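PDB 6ED2: glycosyl hydrolase family 2, TIM barrel domain protein from Faecalibacterium prausnitzii A2-165, which probably hydrolyses beta-glucuronides to release glucuronic acid, an activity by which gut bacteria can reactivate drugs excreted as glucuronides. Local coordinates for residues V73-F77 and R328-L332; N162-E166 and K182-F188; R265-V269 and L308-S312; V579-F585 and N597-T603. All coordinates share one frame; numbering follows the deposited sequence.

Contact 1 of 4, residues V73-F77 and R328-L332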
loop_
_atom_site.group_PDB
_atom_site.type_symbol
_atom_site.label_atom_id
_atom_site.label_comp_id
_atom_site.label_asym_id
_atom_site.label_seq_id
_atom_site.Cartn_x
_atom_site.Cartn_y
_atom_site.Cartn_z
ATOM N N VAL A 73 -9.869 2.673 -30.622
ATOM C CA VAL A 73 -10.562 3.955 -30.663
ATOM C C VAL A 73 -11.940 3.704 -30.066
ATOM O O VAL A 73 -12.625 2.763 -30.491
ATOM C CB VAL A 73 -10.655 4.494 -32.099
ATOM C CG1 VAL A 73 -11.539 5.726 -32.155
ATOM C CG2 VAL A 73 -9.259 4.789 -32.668
ATOM N N PRO A 74 -12.389 4.471 -29.065
ATOM C CA PRO A 74 -11.752 5.626 -28.426
ATOM C C PRO A 74 -10.753 5.276 -27.321
ATOM O O PRO A 74 -11.014 4.397 -26.510
ATOM C CB PRO A 74 -12.951 6.382 -27.831
ATOM C CG PRO A 74 -13.889 5.250 -27.429
ATOM C CD PRO A 74 -13.749 4.227 -28.535
ATOM N N ALA A 75 -9.645 6.014 -27.274
ATOM C CA ALA A 75 -8.688 5.967 -26.175
ATOM C C ALA A 75 -7.647 7.048 -26.419
ATOM O O ALA A 75 -7.438 7.483 -27.559
ATOM C CB ALA A 75 -8.006 4.589 -26.058
ATOM N N SER A 76 -7.005 7.488 -25.339
ATOM C CA SER A 76 -5.700 8.112 -25.493
ATOM C C SER A 76 -4.717 7.027 -25.896
ATOM O O SER A 76 -4.848 5.872 -25.478
ATOM C CB SER A 76 -5.232 8.770 -24.191
ATOM O OG SER A 76 -6.163 9.733 -23.721
ATOM N N PHE A 77 -3.728 7.393 -26.719
ATOM C CA PHE A 77 -2.753 6.383 -27.109
ATOM C C PHE A 77 -1.682 6.153 -26.045
ATOM O O PHE A 77 -1.073 5.082 -26.035
ATOM C CB PHE A 77 -2.106 6.735 -28.466
ATOM C CG PHE A 77 -1.176 7.951 -28.447
ATOM C CD1 PHE A 77 0.125 7.860 -27.950
ATOM C CD2 PHE A 77 -1.600 9.167 -28.971
ATOM C CE1 PHE A 77 0.998 8.972 -27.955
ATOM C CE2 PHE A 77 -0.738 10.288 -28.987
ATOM C CZ PHE A 77 0.562 10.188 -28.467
ATOM N N ARG A 328 -6.779 3.899 -20.434
ATOM C CA ARG A 328 -7.380 4.558 -21.597
ATOM C C ARG A 328 -7.164 6.076 -21.651
ATOM O O ARG A 328 -7.632 6.718 -22.603
ATOM C CB ARG A 328 -8.889 4.277 -21.644
ATOM C CG ARG A 328 -9.730 5.211 -20.762
ATOM C CD ARG A 328 -11.123 4.607 -20.465
ATOM N NE ARG A 328 -10.976 3.301 -19.839
ATOM C CZ ARG A 328 -11.137 2.142 -20.471
ATOM N NH1 ARG A 328 -11.499 2.112 -21.756
ATOM N NH2 ARG A 328 -10.949 1.008 -19.808
ATOM N N GLY A 329 -6.489 6.668 -20.675
ATOM C CA GLY A 329 -6.324 8.121 -20.686
ATOM C C GLY A 329 -7.656 8.825 -20.570
ATOM O O GLY A 329 -8.408 8.601 -19.617
ATOM N N ARG A 330 -7.995 9.670 -21.549
ATOM C CA ARG A 330 -9.273 10.382 -21.534
ATOM C C ARG A 330 -10.337 9.688 -22.375
ATOM O O ARG A 330 -11.414 10.261 -22.588
ATOM C CB ARG A 330 -9.106 11.830 -22.015
ATOM C CG ARG A 330 -7.939 12.550 -21.369
ATOM C CD ARG A 330 -8.171 14.065 -21.112
ATOM N NE ARG A 330 -6.916 14.590 -20.566
ATOM C CZ ARG A 330 -6.554 14.457 -19.293
ATOM N NH1 ARG A 330 -7.363 13.863 -18.421
ATOM N NH2 ARG A 330 -5.375 14.902 -18.893
ATOM N N GLY A 331 -10.070 8.468 -22.831
ATOM C CA GLY A 331 -11.050 7.752 -23.630
ATOM C C GLY A 331 -12.371 7.588 -22.901
ATOM O O GLY A 331 -12.417 7.376 -21.686
ATOM N N LEU A 332 -13.457 7.715 -23.656
ATOM C CA LEU A 332 -14.783 7.502 -23.107
ATOM C C LEU A 332 -14.936 6.028 -22.747
ATOM O O LEU A 332 -14.539 5.146 -23.517
ATOM C CB LEU A 332 -15.855 7.925 -24.123
ATOM C CG LEU A 332 -17.299 7.639 -23.673
ATOM C CD1 LEU A 332 -17.680 8.500 -22.465
ATOM C CD2 LEU A 332 -18.310 7.852 -24.812
HETATM O O HOH W 1 -11.919 4.375 -23.911
#
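Ser76 meets the loop 328-332 with both its backbone and its hydroxyl. Its N donates to Arg328 O at 2.9 Å, approaching from above the carbonyl plane, while Gly331 N comes to the same oxygen from the opposite face and closes a type II' turn. With OG set beside its own N (chi1 -57°), Ser76 also offers that oxygen to Arg330 N, 2.8 Å away and nearly straight at 169°. Gly329 CA lies 3.4 Å from Ser76 OG, and a side chain on this positive-phi residue would collide with the hydroxyl. Gly331 CA is similarly pressed to 3.9 Å from Ala75 CA. Next to this pair a water donates to Pro74 O and Leu332 O and accepts from Arg328 NH1, lying in the guanidinium plane. Farther out, Arg328 NH2 forms a salt bridge with Asp333 of the second subunit, and Arg330 reaches Tyr191 O and Glu323 O. The contact thus joins the sugar-binding domain to a loop of the TIM barrel beside a subunit interface. Since both donors across the contact are backbone N-H groups and two glycines sit where side chains would clash, it depends on the shape of the turn, with Ser76 OG as side-chain acceptor.

Contact 2 of 4, residues N162-E166 and K182-F188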
loop_
_atom_site.group_PDB
_atom_site.type_symbol
_atom_site.label_atom_id
_atom_site.label_comp_id
_atom_site.label_asym_id
_atom_site.label_seq_id
_atom_site.Cartn_x
_atom_site.Cartn_y
_atom_site.Cartn_z
ATOM N N ASN A 162 -0.495 16.765 -31.193
ATOM C CA ASN A 162 -0.750 17.071 -29.787
ATOM C C ASN A 162 0.229 18.095 -29.224
ATOM O O ASN A 162 0.395 18.184 -27.999
ATOM C CB ASN A 162 -0.724 15.793 -28.948
ATOM C CG ASN A 162 0.642 15.143 -28.922
ATOM O OD1 ASN A 162 1.534 15.516 -29.685
ATOM N ND2 ASN A 162 0.815 14.152 -28.044
ATOM N N GLU A 163 0.891 18.857 -30.088
ATOM C CA GLU A 163 1.806 19.884 -29.617
ATOM C C GLU A 163 1.037 21.005 -28.930
ATOM O O GLU A 163 -0.111 21.306 -29.267
ATOM C CB GLU A 163 2.639 20.429 -30.775
ATOM C CG GLU A 163 3.656 19.434 -31.254
ATOM C CD GLU A 163 4.368 19.850 -32.537
ATOM O OE1 GLU A 163 4.011 19.334 -33.611
ATOM O OE2 GLU A 163 5.314 20.652 -32.466
ATOM N N LEU A 164 1.680 21.595 -27.928
ATOM C CA LEU A 164 1.118 22.676 -27.142
ATOM C C LEU A 164 1.723 24.021 -27.544
ATOM O O LEU A 164 2.890 24.111 -27.932
ATOM C CB LEU A 164 1.364 22.415 -25.659
ATOM C CG LEU A 164 0.682 21.160 -25.104
ATOM C CD1 LEU A 164 1.004 21.008 -23.626
ATOM C CD2 LEU A 164 -0.832 21.206 -25.347
ATOM N N SER A 165 0.919 25.076 -27.431
ATOM C CA SER A 165 1.394 26.435 -27.681
ATOM C C SER A 165 0.620 27.392 -26.785
ATOM O O SER A 165 -0.292 26.989 -26.054
ATOM C CB SER A 165 1.226 26.835 -29.150
ATOM O OG SER A 165 -0.134 27.174 -29.380
ATOM N N GLU A 166 0.981 28.673 -26.863
ATOM C CA GLU A 166 0.340 29.723 -26.090
ATOM C C GLU A 166 -0.866 30.332 -26.802
ATOM O O GLU A 166 -1.450 31.295 -26.291
ATOM C CB GLU A 166 1.356 30.819 -25.750
ATOM C CG GLU A 166 2.567 30.287 -25.000
ATOM C CD GLU A 166 3.496 31.386 -24.494
ATOM O OE1 GLU A 166 3.413 32.528 -24.999
ATOM O OE2 GLU A 166 4.286 31.105 -23.562
ATOM N N LYS A 182 10.585 15.869 -29.477
ATOM C CA LYS A 182 9.706 16.861 -28.876
ATOM C C LYS A 182 9.052 16.270 -27.634
ATOM O O LYS A 182 8.731 15.083 -27.586
ATOM C CB LYS A 182 8.628 17.313 -29.875
ATOM C CG LYS A 182 8.877 18.679 -30.540
ATOM C CD LYS A 182 7.965 18.913 -31.759
ATOM C CE LYS A 182 8.445 18.141 -33.005
ATOM N NZ LYS A 182 7.431 18.019 -34.118
ATOM N N ILE A 183 8.863 17.109 -26.624
ATOM C CA ILE A 183 8.184 16.754 -25.389
ATOM C C ILE A 183 7.202 17.880 -25.102
ATOM O O ILE A 183 7.488 19.044 -25.399
ATOM C CB ILE A 183 9.183 16.566 -24.219
ATOM C CG1 ILE A 183 8.491 15.987 -22.999
ATOM C CG2 ILE A 183 9.841 17.878 -23.822
ATOM C CD1 ILE A 183 7.929 14.657 -23.280
ATOM N N ALA A 184 6.031 17.541 -24.570
ATOM C CA ALA A 184 5.059 18.568 -24.224
ATOM C C ALA A 184 5.365 19.124 -22.842
ATOM O O ALA A 184 5.723 18.380 -21.923
ATOM C CB ALA A 184 3.632 18.018 -24.264
ATOM N N ALA A 185 5.229 20.443 -22.702
ATOM C CA ALA A 185 5.472 21.146 -21.442
ATOM C C ALA A 185 4.227 21.953 -21.111
ATOM O O ALA A 185 4.152 23.151 -21.414
ATOM C CB ALA A 185 6.703 22.048 -21.535
ATOM N N PRO A 186 3.227 21.327 -20.496
ATOM C CA PRO A 186 1.961 22.027 -20.253
ATOM C C PRO A 186 2.121 23.141 -19.236
ATOM O O PRO A 186 2.952 23.062 -18.333
ATOM C CB PRO A 186 1.044 20.928 -19.703
ATOM C CG PRO A 186 1.728 19.628 -19.995
ATOM C CD PRO A 186 3.197 19.935 -20.014
ATOM N N TYR A 187 1.300 24.187 -19.387
ATOM C CA TYR A 187 1.101 25.149 -18.312
ATOM C C TYR A 187 -0.025 24.720 -17.402
ATOM O O TYR A 187 -0.499 25.529 -16.593
ATOM C CB TYR A 187 0.791 26.557 -18.849
ATOM C CG TYR A 187 1.843 27.163 -19.748
ATOM C CD1 TYR A 187 3.140 26.640 -19.807
ATOM C CD2 TYR A 187 1.536 28.263 -20.552
ATOM C CE1 TYR A 187 4.094 27.198 -20.643
ATOM C CE2 TYR A 187 2.468 28.819 -21.385
ATOM C CZ TYR A 187 3.745 28.291 -21.431
ATOM O OH TYR A 187 4.670 28.857 -22.260
ATOM N N PHE A 188 -0.479 23.473 -17.539
ATOM C CA PHE A 188 -1.605 22.959 -16.781
ATOM C C PHE A 188 -1.190 21.695 -16.043
ATOM O O PHE A 188 -0.170 21.071 -16.334
ATOM C CB PHE A 188 -2.828 22.688 -17.673
ATOM C CG PHE A 188 -2.512 21.953 -18.938
ATOM C CD1 PHE A 188 -2.495 20.556 -18.964
ATOM C CD2 PHE A 188 -2.243 22.652 -20.108
ATOM C CE1 PHE A 188 -2.217 19.859 -20.153
ATOM C CE2 PHE A 188 -1.948 21.983 -21.298
ATOM C CZ PHE A 188 -1.936 20.582 -21.325
#
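Glu166 runs its side chain across Tyr187 to the phenol oxygen. From CB the chain continues extended beyond CG, which comes within 3.9 Å of Tyr187 CE2 at the margin of the ring. CD comes next, 3.6 Å from Tyr187 OH, and OE2 accepts a hydrogen bond from Tyr187 OH, 2.6 Å away. Glu166 OE2 lies at the ring edge, in its plane, and uses the lone pair directed away from its twin, although the carboxylate itself is turned 62° from the ring. The other oxygen, OE1, forms a salt bridge with Lys406, so the two ends of the carboxylate serve different partners. Glu166 and Tyr187 belong to the sugar-binding domain, where the loop after strand 152-161 leans over the second strand of the hairpin formed by 172-176 and 182-186. In the middle of the contact Leu164 points its CD1 into that strand. The methyl is 3.7 Å from Pro186 CA and 4.0 Å from Ala184 CB, and Phe188 CZ approaches it obliquely at 3.8 Å. Phe188 adopts chi1 46°, with CG between the backbone N and the carbonyl carbon, which brings its ring under Pro186 and over toward Leu164; Pro186 CB then rests above the centre of the ring. At the far end the pairing is looser. Glu163 OE2 lies beside the aliphatic part of Lys182, 3.2 Å from CD, whereas the salt bridge from OE1 to Lys182 NZ is long at 3.7 Å. Glu163 OE1 also accepts from Asn161 ND2, and the ring of Phe188 also meets that of Phe190.

Contact 3 of 4, residues R265-V269 and L308-S312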
loop_
_atom_site.group_PDB
_atom_site.type_symbol
_atom_site.label_atom_id
_atom_site.label_comp_id
_atom_site.label_asym_id
_atom_site.label_seq_id
_atom_site.Cartn_x
_atom_site.Cartn_y
_atom_site.Cartn_z
ATOM N N ARG A 265 -44.102 17.720 -15.743
ATOM C CA ARG A 265 -43.248 17.082 -14.745
ATOM C C ARG A 265 -41.859 17.692 -14.871
ATOM O O ARG A 265 -41.181 17.529 -15.894
ATOM C CB ARG A 265 -43.222 15.569 -14.935
ATOM C CG ARG A 265 -44.615 14.965 -15.038
ATOM C CD ARG A 265 -44.573 13.460 -14.945
ATOM N NE ARG A 265 -43.965 13.020 -13.693
ATOM C CZ ARG A 265 -43.891 11.749 -13.308
ATOM N NH1 ARG A 265 -44.389 10.790 -14.082
ATOM N NH2 ARG A 265 -43.317 11.437 -12.153
ATOM N N LEU A 266 -41.447 18.409 -13.838
ATOM C CA LEU A 266 -40.229 19.195 -13.895
ATOM C C LEU A 266 -39.002 18.331 -13.630
ATOM O O LEU A 266 -39.035 17.379 -12.845
ATOM C CB LEU A 266 -40.296 20.333 -12.878
ATOM C CG LEU A 266 -41.417 21.347 -13.085
ATOM C CD1 LEU A 266 -41.236 22.530 -12.126
ATOM C CD2 LEU A 266 -41.473 21.827 -14.539
ATOM N N TRP A 267 -37.916 18.685 -14.301
ATOM C CA TRP A 267 -36.608 18.111 -14.042
ATOM C C TRP A 267 -36.017 18.741 -12.784
ATOM O O TRP A 267 -35.980 19.966 -12.654
ATOM C CB TRP A 267 -35.723 18.356 -15.262
ATOM C CG TRP A 267 -34.395 17.698 -15.274
ATOM C CD1 TRP A 267 -34.032 16.578 -15.986
ATOM C CD2 TRP A 267 -33.210 18.158 -14.614
ATOM N NE1 TRP A 267 -32.694 16.301 -15.784
ATOM C CE2 TRP A 267 -32.170 17.254 -14.943
ATOM C CE3 TRP A 267 -32.929 19.236 -13.766
ATOM C CZ2 TRP A 267 -30.877 17.400 -14.448
ATOM C CZ3 TRP A 267 -31.642 19.385 -13.282
ATOM C CH2 TRP A 267 -30.629 18.474 -13.625
ATOM N N ASN A 268 -35.561 17.903 -11.855
ATOM C CA ASN A 268 -35.077 18.365 -10.562
ATOM C C ASN A 268 -33.810 17.623 -10.158
ATOM O O ASN A 268 -33.527 16.526 -10.645
ATOM C CB ASN A 268 -36.139 18.176 -9.488
ATOM C CG ASN A 268 -36.750 19.476 -9.072
ATOM O OD1 ASN A 268 -36.054 20.362 -8.539
ATOM N ND2 ASN A 268 -38.046 19.623 -9.327
ATOM N N VAL A 269 -33.060 18.231 -9.231
ATOM C CA VAL A 269 -31.849 17.613 -8.706
ATOM C C VAL A 269 -32.189 16.251 -8.123
ATOM O O VAL A 269 -33.098 16.126 -7.295
ATOM C CB VAL A 269 -31.201 18.518 -7.644
ATOM C CG1 VAL A 269 -30.345 17.689 -6.679
ATOM C CG2 VAL A 269 -30.351 19.552 -8.297
ATOM N N LEU A 308 -31.108 29.399 -8.078
ATOM C CA LEU A 308 -32.504 28.972 -8.055
ATOM C C LEU A 308 -32.759 27.975 -9.181
ATOM O O LEU A 308 -32.608 28.309 -10.365
ATOM C CB LEU A 308 -33.450 30.161 -8.175
ATOM C CG LEU A 308 -33.479 31.128 -6.985
ATOM C CD1 LEU A 308 -34.598 32.153 -7.182
ATOM C CD2 LEU A 308 -33.643 30.384 -5.663
ATOM N N LEU A 309 -33.151 26.763 -8.803
ATOM C CA LEU A 309 -33.555 25.717 -9.729
ATOM C C LEU A 309 -35.058 25.542 -9.591
ATOM O O LEU A 309 -35.540 25.168 -8.516
ATOM C CB LEU A 309 -32.831 24.400 -9.427
ATOM C CG LEU A 309 -33.270 23.163 -10.221
ATOM C CD1 LEU A 309 -33.038 23.355 -11.700
ATOM C CD2 LEU A 309 -32.511 21.940 -9.736
ATOM N N ASN A 310 -35.794 25.799 -10.674
ATOM C CA ASN A 310 -37.257 25.794 -10.623
ATOM C C ASN A 310 -37.767 26.686 -9.493
ATOM O O ASN A 310 -38.737 26.368 -8.808
ATOM C CB ASN A 310 -37.797 24.373 -10.484
ATOM C CG ASN A 310 -37.361 23.482 -11.633
ATOM O OD1 ASN A 310 -37.162 23.963 -12.746
ATOM N ND2 ASN A 310 -37.191 22.191 -11.368
ATOM N N GLY A 311 -37.088 27.811 -9.284
ATOM C CA GLY A 311 -37.509 28.767 -8.282
ATOM C C GLY A 311 -37.167 28.409 -6.853
ATOM O O GLY A 311 -37.591 29.130 -5.948
ATOM N N SER A 312 -36.420 27.324 -6.614
ATOM C CA SER A 312 -35.990 26.958 -5.269
ATOM C C SER A 312 -34.467 26.949 -5.165
ATOM O O SER A 312 -33.786 26.494 -6.089
ATOM C CB SER A 312 -36.526 25.581 -4.860
ATOM O OG SER A 312 -37.808 25.700 -4.284
#
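Leu309 and Val269 form the tight side of this contact: Leu309 CD2 lies 3.5 Å from Val269 CG2, the two side chains crossing at a slant. Leu309 carries its CG opposite the backbone N (chi1 173°), which sends the methyl toward the loop 265-269. The same CD2 approaches Trp267 CZ3 less closely, at 4.5 Å. Behind this apolar patch Leu373 of the barrel backs Trp267 and Val269, Val314 backs Leu309, and the indole NE1 of Trp267 is bonded to Asp368 O. Toward solvent the packing is slacker and more polar. Leu266 and Asn310 slide past each other in opposite directions, with Leu266 CD1 4.0 Å from Asn310 CG. Asn310 ND2 donates to Trp267 O at 2.8 Å; the carbonyl oxygen lies in the plane of the amide, while the donor is tilted 34° from the carbonyl plane. Asn310 OD1 accepts from Thr299 N, so both ends of the amide are held. An alanine here is likely to leave Trp267 O without this donor and Thr299 N without this acceptor. Asn310 and Gly311 are the central residues of the type I' turn between strands 306-309 and 312-320, the latter running on into the barrel. The chemistry implies that an apolar patch and one amide, held at both its ends, help join loop 265-269 of the domain, immunoglobulin-like as in relatives, to the hairpin at the start of the barrel region.

Contact 4 of 4, residues V579-F585 and N597-T603. With FMT (formic acid), chain G.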
loop_
_atom_site.group_PDB
_atom_site.type_symbol
_atom_site.label_atom_id
_atom_site.label_comp_id
_atom_site.label_asym_id
_atom_site.label_seq_id
_atom_site.Cartn_x
_atom_site.Cartn_y
_atom_site.Cartn_z
ATOM N N VAL A 579 -15.192 20.009 -4.559
ATOM C CA VAL A 579 -13.868 19.698 -4.036
ATOM C C VAL A 579 -13.015 19.170 -5.176
ATOM O O VAL A 579 -13.525 18.611 -6.153
ATOM C CB VAL A 579 -13.969 18.703 -2.854
ATOM C CG1 VAL A 579 -14.404 17.312 -3.331
ATOM C CG2 VAL A 579 -12.656 18.631 -2.070
ATOM N N TRP A 580 -11.705 19.385 -5.079
ATOM C CA TRP A 580 -10.743 18.802 -6.008
ATOM C C TRP A 580 -10.140 17.551 -5.374
ATOM O O TRP A 580 -9.523 17.640 -4.314
ATOM C CB TRP A 580 -9.642 19.804 -6.312
ATOM C CG TRP A 580 -8.838 19.512 -7.531
ATOM C CD1 TRP A 580 -7.517 19.177 -7.580
ATOM C CD2 TRP A 580 -9.290 19.581 -8.881
ATOM N NE1 TRP A 580 -7.120 19.031 -8.884
ATOM C CE2 TRP A 580 -8.194 19.266 -9.703
ATOM C CE3 TRP A 580 -10.525 19.867 -9.477
ATOM C CZ2 TRP A 580 -8.289 19.230 -11.095
ATOM C CZ3 TRP A 580 -10.622 19.823 -10.850
ATOM C CH2 TRP A 580 -9.506 19.510 -11.648
ATOM N N ASN A 581 -10.296 16.392 -6.003
ATOM C CA ASN A 581 -10.969 16.121 -7.270
ATOM C C ASN A 581 -11.803 14.852 -7.004
ATOM O O ASN A 581 -11.557 14.164 -6.005
ATOM C CB ASN A 581 -9.918 15.898 -8.363
ATOM C CG ASN A 581 -10.504 15.564 -9.750
ATOM O OD1 ASN A 581 -10.956 14.443 -10.009
ATOM N ND2 ASN A 581 -10.395 16.521 -10.673
ATOM N N PHE A 582 -12.769 14.532 -7.871
ATOM C CA PHE A 582 -13.522 13.286 -7.722
ATOM C C PHE A 582 -12.597 12.073 -7.538
ATOM O O PHE A 582 -12.822 11.233 -6.663
ATOM C CB PHE A 582 -14.439 13.088 -8.938
ATOM C CG PHE A 582 -15.137 11.740 -8.971
ATOM C CD1 PHE A 582 -16.249 11.505 -8.178
ATOM C CD2 PHE A 582 -14.682 10.728 -9.795
ATOM C CE1 PHE A 582 -16.885 10.283 -8.191
ATOM C CE2 PHE A 582 -15.323 9.491 -9.831
ATOM C CZ PHE A 582 -16.426 9.270 -9.029
ATOM N N ALA A 583 -11.543 11.965 -8.344
ATOM C CA ALA A 583 -10.702 10.777 -8.285
ATOM C C ALA A 583 -9.259 11.134 -8.624
ATOM O O ALA A 583 -9.002 12.080 -9.369
ATOM C CB ALA A 583 -11.235 9.686 -9.238
ATOM N N ASP A 584 -8.320 10.360 -8.072
ATOM C CA ASP A 584 -6.921 10.476 -8.465
ATOM C C ASP A 584 -6.807 10.402 -9.983
ATOM O O ASP A 584 -7.495 9.605 -10.628
ATOM C CB ASP A 584 -6.066 9.360 -7.837
ATOM C CG ASP A 584 -6.145 9.315 -6.291
ATOM O OD1 ASP A 584 -6.372 10.361 -5.631
ATOM O OD2 ASP A 584 -5.952 8.201 -5.741
ATOM N N PHE A 585 -5.940 11.242 -10.554
ATOM C CA PHE A 585 -5.834 11.354 -12.002
ATOM C C PHE A 585 -4.386 11.622 -12.360
ATOM O O PHE A 585 -3.573 11.996 -11.506
ATOM C CB PHE A 585 -6.753 12.462 -12.564
ATOM C CG PHE A 585 -6.423 13.862 -12.063
ATOM C CD1 PHE A 585 -5.544 14.676 -12.762
ATOM C CD2 PHE A 585 -7.007 14.361 -10.906
ATOM C CE1 PHE A 585 -5.236 15.957 -12.304
ATOM C CE2 PHE A 585 -6.710 15.650 -10.442
ATOM C CZ PHE A 585 -5.828 16.451 -11.147
ATOM N N ASN A 597 -1.915 13.010 -9.604
ATOM C CA ASN A 597 -2.499 13.852 -8.573
ATOM C C ASN A 597 -3.266 12.966 -7.607
ATOM O O ASN A 597 -4.046 12.117 -8.042
ATOM C CB ASN A 597 -3.430 14.885 -9.217
ATOM C CG ASN A 597 -3.967 15.918 -8.224
ATOM O OD1 ASN A 597 -4.633 15.574 -7.244
ATOM N ND2 ASN A 597 -3.707 17.194 -8.499
ATOM N N LYS A 598 -3.057 13.170 -6.306
ATOM C CA LYS A 598 -3.614 12.280 -5.290
ATOM C C LYS A 598 -4.608 13.000 -4.381
ATOM O O LYS A 598 -4.784 12.630 -3.217
ATOM C CB LYS A 598 -2.495 11.635 -4.476
ATOM C CG LYS A 598 -1.731 10.570 -5.269
ATOM C CD LYS A 598 -2.679 9.441 -5.685
ATOM C CE LYS A 598 -1.940 8.170 -6.116
ATOM N NZ LYS A 598 -1.311 8.283 -7.462
ATOM N N LYS A 599 -5.275 14.025 -4.899
ATOM C CA LYS A 599 -6.333 14.696 -4.162
ATOM C C LYS A 599 -7.699 14.039 -4.383
ATOM O O LYS A 599 -8.718 14.588 -3.951
ATOM C CB LYS A 599 -6.366 16.183 -4.540
ATOM C CG LYS A 599 -5.036 16.930 -4.274
ATOM C CD LYS A 599 -5.273 18.449 -4.130
ATOM C CE LYS A 599 -3.987 19.238 -3.798
ATOM N NZ LYS A 599 -2.898 19.165 -4.827
ATOM N N GLY A 600 -7.733 12.873 -5.027
ATOM C CA GLY A 600 -9.007 12.220 -5.274
ATOM C C GLY A 600 -9.768 11.965 -3.982
ATOM O O GLY A 600 -9.187 11.632 -2.946
ATOM N N ILE A 601 -11.083 12.165 -4.042
ATOM C CA ILE A 601 -11.948 11.656 -2.985
ATOM C C ILE A 601 -12.124 10.141 -3.143
ATOM O O ILE A 601 -12.305 9.416 -2.147
ATOM C CB ILE A 601 -13.290 12.411 -3.015
ATOM C CG1 ILE A 601 -13.058 13.916 -2.797
ATOM C CG2 ILE A 601 -14.257 11.866 -1.953
ATOM C CD1 ILE A 601 -12.178 14.236 -1.561
ATOM N N PHE A 602 -12.066 9.647 -4.382
ATOM C CA PHE A 602 -11.980 8.231 -4.704
ATOM C C PHE A 602 -10.638 7.952 -5.359
ATOM O O PHE A 602 -9.999 8.859 -5.909
ATOM C CB PHE A 602 -13.120 7.803 -5.632
ATOM C CG PHE A 602 -14.482 8.104 -5.074
ATOM C CD1 PHE A 602 -15.162 7.150 -4.320
ATOM C CD2 PHE A 602 -15.071 9.344 -5.281
ATOM C CE1 PHE A 602 -16.398 7.414 -3.788
ATOM C CE2 PHE A 602 -16.318 9.632 -4.749
ATOM C CZ PHE A 602 -16.986 8.669 -3.995
ATOM N N THR A 603 -10.205 6.686 -5.279
ATOM C CA THR A 603 -9.029 6.274 -6.029
ATOM C C THR A 603 -9.335 6.309 -7.530
ATOM O O THR A 603 -10.487 6.391 -7.957
ATOM C CB THR A 603 -8.601 4.855 -5.645
ATOM O OG1 THR A 603 -9.622 3.942 -6.071
ATOM C CG2 THR A 603 -8.380 4.715 -4.131
HETATM C C FMT G . -3.972 20.868 -7.378
HETATM O O1 FMT G . -4.421 19.751 -7.130
HETATM O O2 FMT G . -3.041 21.054 -8.164
#
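Asn597, with CG trans to its backbone N (chi1 -173°), and Phe585, with CG between N and carbonyl carbon (chi1 62°), lie side by side and point the same way. Their amide and ring planes are 18° apart and stacked, and Asn597 CB makes a CH-pi contact over the ring, 3.6 Å from the centroid of Phe585. Asn597 OD1 closes an Asx turn onto Lys599 N, leaving ND2 to donate to the formate O1 at 3.0 Å. Lys599 NZ reaches the same formate oxygen at 2.8 Å while also bonding Asp539 and Tyr501, and the indole edge of Trp580 borders that oxygen. Asn597 and Lys599 match the Asn-x-Lys motif by which beta-glucuronidases recognise the glucuronate carboxylate, and the formate, probably from the crystallisation liquor, may mimic that group. The peptide between Trp580 and Asn581, at the barrel's mouth, is cis, as in many relatives. Asp584 OD1 accepts from Gly600 N at 2.9 Å and pairs with Lys609. A valine in its place would probably leave Gly600 N without its acceptor and the Lys609 ammonium without this counter-charge. Beyond, Phe602 N bonds Phe582 O, and Val579 CG1 meets Ile601 CG1 tip to tip at 3.7 Å.

Contacts 1, 2 and 4 lie near one another, and contact 4 lines the formate site, probably the substrate pocket. Contacts 1 and 2 touch, Phe77 CZ lying 4.0 Å from Asn162 ND2, and contact 2 is nested within the loop closed by contact 1. The nearest atoms of contact 4 are about 6 Å from contact 1 and about 8 Å from contact 2. Magnesium lies about 3 Å from the side chain of Trp580, about 6 Å from that of Phe188 and about 7 Å from that of Arg330. Contact 3 stands apart, its nearest atoms about 15 Å from contact 4, yet both reach the barrel sheet; the magnesium site of Thr239 and Glu241 involves none of the four.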